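Local structure of hypothetical protein PA5026 (Pseudomonas aeruginosa, 1SH8) at residues A[34-39]-A[65-70]; A[99-104]-A[125-130]; A[120-125]-A[143-148]. The protein is of unknown function but is probably a thioesterase, with a hotdog-type domain of the DUF4442 family and resemblance to PaaI thioesterases. All coordinates share one frame; numbering follows the deposited sequence.

Contact 1 of 3, residues A[34-39]-A[65-70]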
ATOM      1  N   GLY A  34      -5.046  21.786   7.288  1.00  9.11           N
ATOM      2  CA  GLY A  34      -4.983  21.038   8.531  1.00  8.42           C
ATOM      3  C   GLY A  34      -6.001  19.930   8.769  1.00  8.41           C
ATOM      4  O   GLY A  34      -5.957  19.288   9.812  1.00  8.51           O
ATOM      5  N   TYR A  35      -6.918  19.697   7.835  1.00  8.77           N
ATOM      6  CA  TYR A  35      -7.911  18.640   8.016  1.00  7.93           C
ATOM      7  C   TYR A  35      -8.451  18.073   6.710  1.00  8.17           C
ATOM      8  O   TYR A  35      -8.884  18.816   5.831  1.00  8.32           O
ATOM      9  CB  TYR A  35      -9.094  19.136   8.856  1.00  9.12           C
ATOM     10  CG  TYR A  35     -10.177  18.088   9.020  1.00  8.57           C
ATOM     11  CD1 TYR A  35      -9.985  16.980   9.853  1.00  9.22           C
ATOM     12  CD2 TYR A  35     -11.368  18.170   8.297  1.00  9.10           C
ATOM     13  CE1 TYR A  35     -10.955  15.973   9.959  1.00  9.49           C
ATOM     14  CE2 TYR A  35     -12.344  17.170   8.391  1.00  9.72           C
ATOM     15  CZ  TYR A  35     -12.131  16.077   9.224  1.00  9.43           C
ATOM     16  OH  TYR A  35     -13.094  15.098   9.319  1.00  9.82           O
ATOM     17  N   VAL A  36      -8.433  16.748   6.596  1.00  7.57           N
ATOM     18  CA  VAL A  36      -8.946  16.078   5.408  1.00  7.70           C
ATOM     19  C   VAL A  36      -9.719  14.828   5.812  1.00  8.35           C
ATOM     20  O   VAL A  36      -9.445  14.224   6.856  1.00  8.13           O
ATOM     21  CB  VAL A  36      -7.806  15.645   4.429  1.00  7.64           C
ATOM     22  CG1 VAL A  36      -6.954  16.851   4.047  1.00  8.12           C
ATOM     23  CG2 VAL A  36      -6.943  14.550   5.058  1.00  7.48           C
ATOM     24  N   ARG A  37     -10.698  14.466   4.993  1.00  6.97           N
ATOM     25  CA  ARG A  37     -11.489  13.258   5.210  1.00  8.49           C
ATOM     26  C   ARG A  37     -11.720  12.646   3.837  1.00  8.38           C
ATOM     27  O   ARG A  37     -12.269  13.297   2.946  1.00  8.12           O
ATOM     28  CB  ARG A  37     -12.836  13.560   5.882  1.00  8.24           C
ATOM     29  CG  ARG A  37     -13.638  12.290   6.160  1.00  9.26           C
ATOM     30  CD  ARG A  37     -14.817  12.531   7.092  1.00  8.20           C
ATOM     31  NE  ARG A  37     -15.922  13.259   6.471  1.00  9.20           N
ATOM     32  CZ  ARG A  37     -16.255  14.517   6.748  1.00 10.72           C
ATOM     33  NH1 ARG A  37     -15.562  15.221   7.635  1.00  9.69           N
ATOM     34  NH2 ARG A  37     -17.314  15.060   6.162  1.00 11.02           N
ATOM     35  N   LEU A  38     -11.288  11.399   3.672  1.00  7.26           N
ATOM     36  CA  LEU A  38     -11.418  10.699   2.399  1.00  6.72           C
ATOM     37  C   LEU A  38     -12.273   9.447   2.539  1.00  6.49           C
ATOM     38  O   LEU A  38     -12.425   8.904   3.637  1.00  7.78           O
ATOM     39  CB  LEU A  38     -10.031  10.297   1.882  1.00  7.46           C
ATOM     40  CG  LEU A  38      -8.905  11.338   1.957  1.00  7.61           C
ATOM     41  CD1 LEU A  38      -7.604  10.683   1.498  1.00  8.45           C
ATOM     42  CD2 LEU A  38      -9.235  12.553   1.097  1.00  7.87           C
ATOM     43  N   ARG A  39     -12.815   8.989   1.415  1.00  7.35           N
ATOM     44  CA  ARG A  39     -13.652   7.795   1.384  1.00  7.78           C
ATOM     45  C   ARG A  39     -13.263   6.885   0.220  1.00  7.64           C
ATOM     46  O   ARG A  39     -13.110   7.344  -0.910  1.00  7.82           O
ATOM     47  CB  ARG A  39     -15.130   8.183   1.237  1.00  9.11           C
ATOM     48  CG  ARG A  39     -16.084   6.982   1.229  1.00 10.74           C
ATOM     49  CD  ARG A  39     -17.543   7.390   1.002  1.00 11.52           C
ATOM     50  NE  ARG A  39     -17.789   7.810  -0.375  1.00 15.35           N
ATOM     51  CZ  ARG A  39     -18.041   9.059  -0.754  1.00 15.50           C
ATOM     52  NH1 ARG A  39     -18.087  10.039   0.140  1.00 18.04           N
ATOM     53  NH2 ARG A  39     -18.249   9.329  -2.034  1.00 17.45           N
ATOM     54  N   GLY A  65      -1.541  11.928   3.661  1.00  7.90           N
ATOM     55  CA  GLY A  65      -0.279  12.650   3.732  1.00  7.52           C
ATOM     56  C   GLY A  65      -0.181  13.648   2.592  1.00  7.72           C
ATOM     57  O   GLY A  65       0.240  14.788   2.781  1.00  8.72           O
ATOM     58  N   GLY A  66      -0.573  13.211   1.400  1.00  7.77           N
ATOM     59  CA  GLY A  66      -0.547  14.090   0.249  1.00  7.46           C
ATOM     60  C   GLY A  66      -1.709  15.074   0.252  1.00  7.40           C
ATOM     61  O   GLY A  66      -1.551  16.223  -0.165  1.00  7.80           O
ATOM     62  N   ALA A  67      -2.879  14.638   0.711  1.00  6.38           N
ATOM     63  CA  ALA A  67      -4.045  15.522   0.748  1.00  6.29           C
ATOM     64  C   ALA A  67      -3.809  16.690   1.710  1.00  7.04           C
ATOM     65  O   ALA A  67      -4.121  17.834   1.382  1.00  6.67           O
ATOM     66  CB  ALA A  67      -5.301  14.741   1.151  1.00  6.69           C
ATOM     67  N   LEU A  68      -3.268  16.406   2.895  1.00  7.34           N
ATOM     68  CA  LEU A  68      -2.975  17.465   3.870  1.00  8.04           C
ATOM     69  C   LEU A  68      -1.937  18.429   3.284  1.00  8.38           C
ATOM     70  O   LEU A  68      -1.989  19.634   3.517  1.00  8.27           O
ATOM     71  CB  LEU A  68      -2.453  16.866   5.181  1.00  7.13           C
ATOM     72  CG  LEU A  68      -3.528  16.360   6.145  1.00  8.09           C
ATOM     73  CD1 LEU A  68      -2.893  15.495   7.232  1.00  8.03           C
ATOM     74  CD2 LEU A  68      -4.260  17.552   6.758  1.00  6.80           C
ATOM     75  N   PHE A  69      -0.992  17.887   2.521  1.00  8.54           N
ATOM     76  CA  PHE A  69       0.029  18.706   1.869  1.00  9.02           C
ATOM     77  C   PHE A  69      -0.655  19.687   0.903  1.00  9.15           C
ATOM     78  O   PHE A  69      -0.340  20.877   0.878  1.00  9.44           O
ATOM     79  CB  PHE A  69       1.004  17.802   1.099  1.00  9.51           C
ATOM     80  CG  PHE A  69       1.667  18.474  -0.078  1.00 10.86           C
ATOM     81  CD1 PHE A  69       2.739  19.344   0.104  1.00 10.69           C
ATOM     82  CD2 PHE A  69       1.200  18.248  -1.369  1.00  9.66           C
ATOM     83  CE1 PHE A  69       3.338  19.976  -0.986  1.00 10.81           C
ATOM     84  CE2 PHE A  69       1.794  18.876  -2.464  1.00 11.29           C
ATOM     85  CZ  PHE A  69       2.864  19.742  -2.271  1.00 10.00           C
ATOM     86  N   LEU A  70      -1.588  19.174   0.107  1.00  7.94           N
ATOM     87  CA  LEU A  70      -2.315  20.002  -0.854  1.00  8.22           C
ATOM     88  C   LEU A  70      -3.164  21.089  -0.195  1.00  8.64           C
ATOM     89  O   LEU A  70      -3.318  22.182  -0.745  1.00  9.02           O
ATOM     90  CB  LEU A  70      -3.220  19.134  -1.733  1.00  7.99           C
ATOM     91  CG  LEU A  70      -2.539  18.285  -2.809  1.00 10.02           C
ATOM     92  CD1 LEU A  70      -3.556  17.352  -3.440  1.00  8.99           C
ATOM     93  CD2 LEU A  70      -1.914  19.193  -3.866  1.00  9.18           C
TER
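L68 places its CD2 methyl over one face of the peptide group joining G34 to Y35, 3.6 Å from G34 C and squarely above the plane rather than at its rim. The other flat groups make edge contacts within their own segments. The guanidinium of R37 meets the Y35 ring edge to edge: R37 NH1 donates to Y35 OH over 3.0 Å, with the hydroxyl only 3° out of the guanidinium plane. That hydroxyl is also hydrogen-bonded to E100. G66 O lies at the edge of the F69 ring, in its plane.

Apart from the peptide face, the interface is apolar, and V36 and L68 carry it; both V36 methyls lie on L68, and CG1 also reaches A67. CG1 stands beside the backbone N, opposite the carbonyl carbon (chi1 -56°), and from there meets both A67 CB and L68 CD2 at 3.9 Å; V36 CG2 packs on L68 CG at 4.0 Å. No hydrogen bond crosses between the segments, whose axes approach to 8.0 Å at 136°, and 218 Å² is buried in total.

Strand 35-40 runs between strands 27-32 and 97-102 and lays this face on helix 64-72. L68 reaches on to A101 and L103, S72 OG ties G34 N to L68 O at the start of the strand, and F69 packs against F78 and P80 of strand 78-89.

Contact 2 of 3, residues A[99-104]-A[125-130]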
ATOM      1  N   VAL A  99     -11.407   7.670   6.239  1.00  6.66           N
ATOM      2  CA  VAL A  99     -10.291   8.037   7.087  1.00  6.66           C
ATOM      3  C   VAL A  99     -10.253   9.557   7.182  1.00  7.68           C
ATOM      4  O   VAL A  99     -10.649  10.261   6.247  1.00  7.73           O
ATOM      5  CB  VAL A  99      -8.939   7.549   6.500  1.00  6.05           C
ATOM      6  CG1 VAL A  99      -8.634   8.280   5.195  1.00  5.76           C
ATOM      7  CG2 VAL A  99      -7.813   7.777   7.510  1.00  7.92           C
ATOM      8  N   GLU A 100      -9.816  10.063   8.327  1.00  7.57           N
ATOM      9  CA  GLU A 100      -9.655  11.498   8.485  1.00  8.95           C
ATOM     10  C   GLU A 100      -8.295  11.714   9.130  1.00  8.86           C
ATOM     11  O   GLU A 100      -7.778  10.842   9.832  1.00  7.88           O
ATOM     12  CB  GLU A 100     -10.805  12.130   9.289  1.00 13.08           C
ATOM     13  CG  GLU A 100     -11.067  11.618  10.681  1.00 17.13           C
ATOM     14  CD  GLU A 100     -12.426  12.100  11.213  1.00 20.81           C
ATOM     15  OE1 GLU A 100     -12.695  13.318  11.173  1.00 17.47           O
ATOM     16  OE2 GLU A 100     -13.230  11.258  11.670  1.00 24.28           O
ATOM     17  N   ALA A 101      -7.687  12.855   8.843  1.00  9.31           N
ATOM     18  CA  ALA A 101      -6.369  13.163   9.372  1.00  9.56           C
ATOM     19  C   ALA A 101      -6.250  14.662   9.556  1.00  9.57           C
ATOM     20  O   ALA A 101      -6.890  15.429   8.843  1.00  9.44           O
ATOM     21  CB  ALA A 101      -5.296  12.671   8.405  1.00  9.07           C
ATOM     22  N   ARG A 102      -5.428  15.078  10.510  1.00  9.96           N
ATOM     23  CA  ARG A 102      -5.259  16.498  10.753  1.00 11.57           C
ATOM     24  C   ARG A 102      -3.836  16.894  11.134  1.00 11.74           C
ATOM     25  O   ARG A 102      -3.022  16.058  11.527  1.00 11.65           O
ATOM     26  CB  ARG A 102      -6.241  16.955  11.842  1.00 14.83           C
ATOM     27  CG  ARG A 102      -6.066  16.270  13.190  1.00 18.41           C
ATOM     28  CD  ARG A 102      -7.188  16.665  14.168  1.00 22.10           C
ATOM     29  NE  ARG A 102      -8.484  16.089  13.804  1.00 24.50           N
ATOM     30  CZ  ARG A 102      -9.647  16.428  14.364  1.00 26.07           C
ATOM     31  NH1 ARG A 102      -9.686  17.349  15.319  1.00 26.52           N
ATOM     32  NH2 ARG A 102     -10.774  15.841  13.972  1.00 25.74           N
ATOM     33  N   LEU A 103      -3.553  18.183  10.966  1.00 12.38           N
ATOM     34  CA  LEU A 103      -2.273  18.803  11.315  1.00 15.39           C
ATOM     35  C   LEU A 103      -2.675  20.129  11.950  1.00 16.00           C
ATOM     36  O   LEU A 103      -3.386  20.913  11.322  1.00 15.63           O
ATOM     37  CB  LEU A 103      -1.431  19.099  10.070  1.00 15.48           C
ATOM     38  CG  LEU A 103      -0.616  17.995   9.410  1.00 18.12           C
ATOM     39  CD1 LEU A 103       0.090  18.560   8.178  1.00 17.32           C
ATOM     40  CD2 LEU A 103       0.395  17.446  10.405  1.00 17.94           C
ATOM     41  N   ASP A 104      -2.246  20.391  13.180  1.00 18.44           N
ATOM     42  CA  ASP A 104      -2.631  21.653  13.808  1.00 22.08           C
ATOM     43  C   ASP A 104      -1.906  22.836  13.160  1.00 21.20           C
ATOM     44  O   ASP A 104      -0.853  22.671  12.530  1.00 19.59           O
ATOM     45  CB  ASP A 104      -2.366  21.627  15.319  1.00 26.73           C
ATOM     46  CG  ASP A 104      -0.894  21.632  15.652  1.00 31.95           C
ATOM     47  OD1 ASP A 104      -0.227  20.603  15.413  1.00 36.91           O
ATOM     48  OD2 ASP A 104      -0.402  22.666  16.151  1.00 36.43           O
ATOM     49  N   LEU A 125       1.616  10.545  10.710  1.00  6.35           N
ATOM     50  CA  LEU A 125       0.171  10.442  10.869  1.00  6.48           C
ATOM     51  C   LEU A 125      -0.136   9.038  11.384  1.00  6.87           C
ATOM     52  O   LEU A 125       0.425   8.053  10.894  1.00  6.50           O
ATOM     53  CB  LEU A 125      -0.547  10.664   9.528  1.00  6.92           C
ATOM     54  CG  LEU A 125      -0.372  12.014   8.813  1.00  6.02           C
ATOM     55  CD1 LEU A 125      -1.049  11.966   7.444  1.00  7.28           C
ATOM     56  CD2 LEU A 125      -0.966  13.131   9.654  1.00  7.50           C
ATOM     57  N   GLU A 126      -1.004   8.965  12.388  1.00  6.75           N
ATOM     58  CA  GLU A 126      -1.441   7.695  12.976  1.00  7.21           C
ATOM     59  C   GLU A 126      -2.952   7.737  12.818  1.00  7.41           C
ATOM     60  O   GLU A 126      -3.646   8.430  13.565  1.00  7.74           O
ATOM     61  CB  GLU A 126      -1.036   7.616  14.448  1.00  8.21           C
ATOM     62  CG  GLU A 126       0.472   7.566  14.635  1.00 10.04           C
ATOM     63  CD  GLU A 126       0.874   7.594  16.089  1.00 13.54           C
ATOM     64  OE1 GLU A 126       0.765   6.552  16.766  1.00 15.69           O
ATOM     65  OE2 GLU A 126       1.292   8.673  16.553  1.00 15.46           O
ATOM     66  N   LEU A 127      -3.448   6.986  11.841  1.00  6.43           N
ATOM     67  CA  LEU A 127      -4.859   7.006  11.492  1.00  7.06           C
ATOM     68  C   LEU A 127      -5.638   5.716  11.666  1.00  7.19           C
ATOM     69  O   LEU A 127      -5.069   4.629  11.742  1.00  8.19           O
ATOM     70  CB  LEU A 127      -4.991   7.435  10.029  1.00  6.81           C
ATOM     71  CG  LEU A 127      -4.051   8.543   9.539  1.00  8.55           C
ATOM     72  CD1 LEU A 127      -4.272   8.772   8.049  1.00  9.03           C
ATOM     73  CD2 LEU A 127      -4.298   9.821  10.324  1.00  9.07           C
ATOM     74  N   GLN A 128      -6.959   5.865  11.703  1.00  7.10           N
ATOM     75  CA  GLN A 128      -7.875   4.738  11.803  1.00  7.08           C
ATOM     76  C   GLN A 128      -8.799   4.788  10.594  1.00  7.33           C
ATOM     77  O   GLN A 128      -9.296   5.854  10.223  1.00  7.90           O
ATOM     78  CB  GLN A 128      -8.743   4.828  13.054  1.00  8.90           C
ATOM     79  CG  GLN A 128      -7.992   4.811  14.362  1.00 12.48           C
ATOM     80  CD  GLN A 128      -8.932   4.669  15.538  1.00 14.22           C
ATOM     81  OE1 GLN A 128      -9.921   5.393  15.644  1.00 14.97           O
ATOM     82  NE2 GLN A 128      -8.631   3.732  16.429  1.00 14.17           N
ATOM     83  N   LEU A 129      -9.007   3.637   9.969  1.00  6.84           N
ATOM     84  CA  LEU A 129      -9.914   3.540   8.831  1.00  7.35           C
ATOM     85  C   LEU A 129     -11.168   2.902   9.406  1.00  7.75           C
ATOM     86  O   LEU A 129     -11.085   1.902  10.121  1.00  7.42           O
ATOM     87  CB  LEU A 129      -9.315   2.654   7.733  1.00  8.92           C
ATOM     88  CG  LEU A 129      -8.338   3.331   6.761  1.00  9.18           C
ATOM     89  CD1 LEU A 129      -7.221   4.042   7.518  1.00 10.83           C
ATOM     90  CD2 LEU A 129      -7.783   2.266   5.815  1.00  8.49           C
ATOM     91  N   THR A 130     -12.327   3.471   9.098  1.00  7.53           N
ATOM     92  CA  THR A 130     -13.573   2.956   9.646  1.00  8.05           C
ATOM     93  C   THR A 130     -14.614   2.622   8.593  1.00  7.93           C
ATOM     94  O   THR A 130     -14.619   3.205   7.509  1.00  8.22           O
ATOM     95  CB  THR A 130     -14.191   3.981  10.628  1.00  9.54           C
ATOM     96  OG1 THR A 130     -14.480   5.202   9.928  1.00 12.22           O
ATOM     97  CG2 THR A 130     -13.218   4.284  11.763  1.00  9.76           C
TER
HETATM   98  O   HOH W   1     -10.343   8.249  10.705  1.00 11.14           O
HETATM   99  O   HOH W   2      -7.708   8.875  12.027  1.00 12.66           O
HETATM  100  O   HOH W   3     -13.379   8.377   9.953  1.00 35.26           O
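V99 and L127 meet where strands 99-102 and 125-130 run antiparallel at 158°, their axes approaching to 6.2 Å. V99 has the largest buried area, and its CG2 does most of the touching. With chi1 at 66°, CG1 sits between the backbone N and the carbonyl carbon, which leaves CG2 directed into the gap, 3.7 Å from L127 CD1, 3.8 Å from L129 CD1 and 3.6 Å from Q128 O. L127 CD1 also borders A101 CB, to which L127 CD2 comes closer, 3.6 Å, while approaching E100 O. L125 continues the apolar row more loosely, its CD1 4.4 Å from A101 CB.

The backbones make no direct hydrogen bond. Two waters bridge them: one accepts from E100 N and donates to Q128 O at 2.7 Å, the other donates to E100 O at 2.9 Å and accepts from Q128 N. Each joins an N-H of one strand to a carbonyl of the other, while methyl groups fill the side facing L60 and P64. Strands 97-102 and 120-130 lie at the edges of two three-stranded antiparallel sheets, and this water-bridged seam between them is consistent with the curved sheet of a hotdog fold, wrapped round its central helix.

Contact 3 of 3, residues A[120-125]-A[143-148]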
ATOM      1  N   LYS A 120      13.886  20.164   4.050  1.00 15.02           N
ATOM      2  CA  LYS A 120      12.990  19.049   4.344  1.00 15.03           C
ATOM      3  C   LYS A 120      12.545  19.067   5.802  1.00 14.66           C
ATOM      4  O   LYS A 120      13.241  19.607   6.676  1.00 14.81           O
ATOM      5  CB  LYS A 120      13.671  17.712   4.040  1.00 15.78           C
ATOM      6  CG  LYS A 120      14.831  17.381   4.962  1.00 19.59           C
ATOM      7  CD  LYS A 120      15.432  16.025   4.613  1.00 25.45           C
ATOM      8  CE  LYS A 120      16.589  15.674   5.537  1.00 28.03           C
ATOM      9  NZ  LYS A 120      17.133  14.319   5.238  1.00 31.87           N
ATOM     10  N   ALA A 121      11.380  18.475   6.053  1.00 12.61           N
ATOM     11  CA  ALA A 121      10.800  18.397   7.390  1.00 11.14           C
ATOM     12  C   ALA A 121       9.895  17.175   7.422  1.00 11.98           C
ATOM     13  O   ALA A 121       9.166  16.920   6.465  1.00 13.48           O
ATOM     14  CB  ALA A 121       9.994  19.646   7.685  1.00 10.20           C
ATOM     15  N   GLU A 122       9.934  16.423   8.517  1.00 11.11           N
ATOM     16  CA  GLU A 122       9.111  15.220   8.629  1.00  9.88           C
ATOM     17  C   GLU A 122       7.839  15.431   9.436  1.00  9.74           C
ATOM     18  O   GLU A 122       7.813  16.202  10.390  1.00  8.65           O
ATOM     19  CB  GLU A 122       9.868  14.088   9.332  1.00 12.86           C
ATOM     20  CG  GLU A 122      11.225  13.698   8.792  1.00 16.74           C
ATOM     21  CD  GLU A 122      11.860  12.601   9.644  1.00 18.42           C
ATOM     22  OE1 GLU A 122      11.628  12.599  10.880  1.00 18.82           O
ATOM     23  OE2 GLU A 122      12.590  11.753   9.090  1.00 19.20           O
ATOM     24  N   TYR A 123       6.783  14.728   9.045  1.00  8.44           N
ATOM     25  CA  TYR A 123       5.538  14.757   9.797  1.00  8.00           C
ATOM     26  C   TYR A 123       4.970  13.339   9.745  1.00  8.10           C
ATOM     27  O   TYR A 123       5.122  12.628   8.747  1.00  8.19           O
ATOM     28  CB  TYR A 123       4.540  15.804   9.257  1.00  7.72           C
ATOM     29  CG  TYR A 123       4.075  15.650   7.822  1.00  8.78           C
ATOM     30  CD1 TYR A 123       2.849  15.048   7.519  1.00  8.84           C
ATOM     31  CD2 TYR A 123       4.832  16.165   6.770  1.00  9.02           C
ATOM     32  CE1 TYR A 123       2.388  14.970   6.198  1.00  8.72           C
ATOM     33  CE2 TYR A 123       4.383  16.091   5.447  1.00  9.27           C
ATOM     34  CZ  TYR A 123       3.163  15.496   5.170  1.00  9.31           C
ATOM     35  OH  TYR A 123       2.729  15.439   3.861  1.00 10.17           O
ATOM     36  N   SER A 124       4.364  12.906  10.843  1.00  8.08           N
ATOM     37  CA  SER A 124       3.797  11.567  10.897  1.00  7.34           C
ATOM     38  C   SER A 124       2.290  11.621  11.103  1.00  8.00           C
ATOM     39  O   SER A 124       1.751  12.621  11.587  1.00  7.95           O
ATOM     40  CB  SER A 124       4.442  10.767  12.030  1.00  8.36           C
ATOM     41  OG  SER A 124       4.259  11.417  13.275  1.00  9.49           O
ATOM     42  N   LEU A 125       1.616  10.545  10.710  1.00  6.35           N
ATOM     43  CA  LEU A 125       0.171  10.442  10.869  1.00  6.48           C
ATOM     44  C   LEU A 125      -0.136   9.038  11.384  1.00  6.87           C
ATOM     45  O   LEU A 125       0.425   8.053  10.894  1.00  6.50           O
ATOM     46  CB  LEU A 125      -0.547  10.664   9.528  1.00  6.92           C
ATOM     47  CG  LEU A 125      -0.372  12.014   8.813  1.00  6.02           C
ATOM     48  CD1 LEU A 125      -1.049  11.966   7.444  1.00  7.28           C
ATOM     49  CD2 LEU A 125      -0.966  13.131   9.654  1.00  7.50           C
ATOM     50  N   LEU A 143       5.311   7.909   8.131  1.00  6.64           N
ATOM     51  CA  LEU A 143       6.260   9.014   8.205  1.00  6.42           C
ATOM     52  C   LEU A 143       6.385   9.625   6.820  1.00  7.01           C
ATOM     53  O   LEU A 143       6.692   8.928   5.851  1.00  6.67           O
ATOM     54  CB  LEU A 143       7.638   8.521   8.662  1.00  5.73           C
ATOM     55  CG  LEU A 143       8.746   9.576   8.782  1.00  7.58           C
ATOM     56  CD1 LEU A 143       8.397  10.598   9.863  1.00  6.69           C
ATOM     57  CD2 LEU A 143      10.061   8.892   9.111  1.00  6.45           C
ATOM     58  N   TYR A 144       6.140  10.928   6.742  1.00  7.34           N
ATOM     59  CA  TYR A 144       6.223  11.675   5.493  1.00  7.70           C
ATOM     60  C   TYR A 144       7.294  12.734   5.621  1.00  8.29           C
ATOM     61  O   TYR A 144       7.691  13.117   6.722  1.00  7.88           O
ATOM     62  CB  TYR A 144       4.902  12.391   5.199  1.00  7.07           C
ATOM     63  CG  TYR A 144       3.735  11.471   4.994  1.00  7.56           C
ATOM     64  CD1 TYR A 144       3.427  10.975   3.724  1.00  7.99           C
ATOM     65  CD2 TYR A 144       2.948  11.065   6.076  1.00  7.70           C
ATOM     66  CE1 TYR A 144       2.357  10.091   3.536  1.00  7.83           C
ATOM     67  CE2 TYR A 144       1.879  10.183   5.899  1.00  7.42           C
ATOM     68  CZ  TYR A 144       1.595   9.702   4.626  1.00  8.52           C
ATOM     69  OH  TYR A 144       0.559   8.814   4.452  1.00  9.60           O
ATOM     70  N   GLN A 145       7.742  13.222   4.477  1.00  9.04           N
ATOM     71  CA  GLN A 145       8.731  14.272   4.453  1.00 10.47           C
ATOM     72  C   GLN A 145       8.196  15.357   3.525  1.00 10.37           C
ATOM     73  O   GLN A 145       7.687  15.054   2.444  1.00 10.94           O
ATOM     74  CB  GLN A 145      10.047  13.724   3.907  1.00 13.55           C
ATOM     75  CG  GLN A 145      11.280  14.257   4.592  1.00 19.50           C
ATOM     76  CD  GLN A 145      12.540  13.630   4.043  1.00 18.97           C
ATOM     77  OE1 GLN A 145      12.906  13.862   2.896  1.00 20.48           O
ATOM     78  NE2 GLN A 145      13.201  12.818   4.857  1.00 21.81           N
ATOM     79  N   LEU A 146       8.264  16.608   3.972  1.00 10.24           N
ATOM     80  CA  LEU A 146       7.855  17.749   3.153  1.00 10.83           C
ATOM     81  C   LEU A 146       9.205  18.235   2.621  1.00 11.39           C
ATOM     82  O   LEU A 146      10.097  18.569   3.403  1.00 11.43           O
ATOM     83  CB  LEU A 146       7.203  18.841   4.011  1.00 10.55           C
ATOM     84  CG  LEU A 146       6.722  20.091   3.268  1.00 12.56           C
ATOM     85  CD1 LEU A 146       5.588  19.723   2.311  1.00 11.38           C
ATOM     86  CD2 LEU A 146       6.251  21.137   4.272  1.00 12.47           C
ATOM     87  N   ARG A 147       9.367  18.259   1.302  1.00 10.26           N
ATOM     88  CA  ARG A 147      10.643  18.663   0.725  1.00 12.29           C
ATOM     89  C   ARG A 147      10.523  19.815  -0.246  1.00 13.22           C
ATOM     90  O   ARG A 147       9.523  19.951  -0.942  1.00 12.10           O
ATOM     91  CB  ARG A 147      11.283  17.480  -0.008  1.00 12.69           C
ATOM     92  CG  ARG A 147      11.495  16.242   0.855  1.00 15.20           C
ATOM     93  CD  ARG A 147      12.065  15.101   0.032  1.00 18.02           C
ATOM     94  NE  ARG A 147      13.351  15.440  -0.576  1.00 21.86           N
ATOM     95  CZ  ARG A 147      14.511  15.482   0.078  1.00 24.57           C
ATOM     96  NH1 ARG A 147      14.566  15.203   1.374  1.00 24.35           N
ATOM     97  NH2 ARG A 147      15.623  15.802  -0.570  1.00 25.54           N
ATOM     98  N   SER A 148      11.552  20.650  -0.295  1.00 14.59           N
ATOM     99  CA  SER A 148      11.544  21.754  -1.237  1.00 16.26           C
ATOM    100  C   SER A 148      12.201  21.234  -2.508  1.00 16.35           C
ATOM    101  O   SER A 148      13.009  20.303  -2.468  1.00 14.38           O
ATOM    102  CB  SER A 148      12.328  22.950  -0.686  1.00 18.02           C
ATOM    103  OG  SER A 148      13.680  22.609  -0.449  1.00 23.93           O
TER
HETATM  104  O   HOH W   4      17.515  14.529   1.790  1.00 42.03           O
HETATM  105  O   HOH W   5      12.897  10.438   6.787  1.00 35.64           O
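The beta hairpin of strands 120-130 and 136-148, part of the curved antiparallel sheet of the hotdog fold, supplies this pairing. Regular register is the evidence: A121 with L146 and Y123 with Y144 form hydrogen-bonded pairs, alternating with non-hydrogen-bonded pairs at K120-R147, E122-Q145 and S124-L143. Of the four backbone bonds, L146 N to A121 O is the shortest at 2.7 Å and almost straight (175°).

On the buried face Y144 CB sits over one face of the Y123 ring, 3.7 Å from the centroid, a CH-pi contact. Y123 CG lies between the backbone N and the carbonyl carbon (chi1 60°), and the ring face is in this way laid under Y144 CB. The two rings are nearly parallel, planes at 19°, but slid apart so far that they hardly overlap. Y123 O lies instead at the edge of the Y144 ring, whose CE2 meets L125 CD1 at 3.8 Å. Both hydroxyls are satisfied by backbone carbonyls beyond the hairpin, Y123 OH by G65 and Y144 OH by E62, while L111 of helix 105-118 and F69 of helix 64-72 pack on Y123.

The other face, with K120, E122, Q145 and R147, is mostly polar. L143 crosses E122, its CD1 on E122 CB and its CD2 near OE2, and E122 OE2 takes a bond from a water that also accepts a weak one from Q145 NE2. The K120 chain is extended and runs alongside R147 in the same direction, with K120 CD at the edge of the guanidinium. The bend in the R147 chain brings its NH1 back to the side-chain amide of Q145 on the same strand: Q145 OE1 accepts from R147 NH1 at 2.6 Å, the donor tilted out of the amide plane.

Contacts 1 and 2 lie close, centres about 9 Å apart, because strands 35-40 and 97-102 are sheet neighbours; just beyond their ends, G34 O and L103 N, 2.9 Å apart, probably continue the pairing. Contact 3 lies about 14 Å from contact 1 and 15 Å from contact 2, centre to centre. L125 is shared by contacts 2 and 3. Helix 64-72 links contact 1 to the hairpin: G65 O is 2.8 Å from Y123 OH, and F69 CD1 packs at 3.6 Å on L146 CD1. Contact 1 sets a strand of one sheet on helix 64-72, contact 2 joins the edges of the two sheets, and contact 3 pairs two strands of the second.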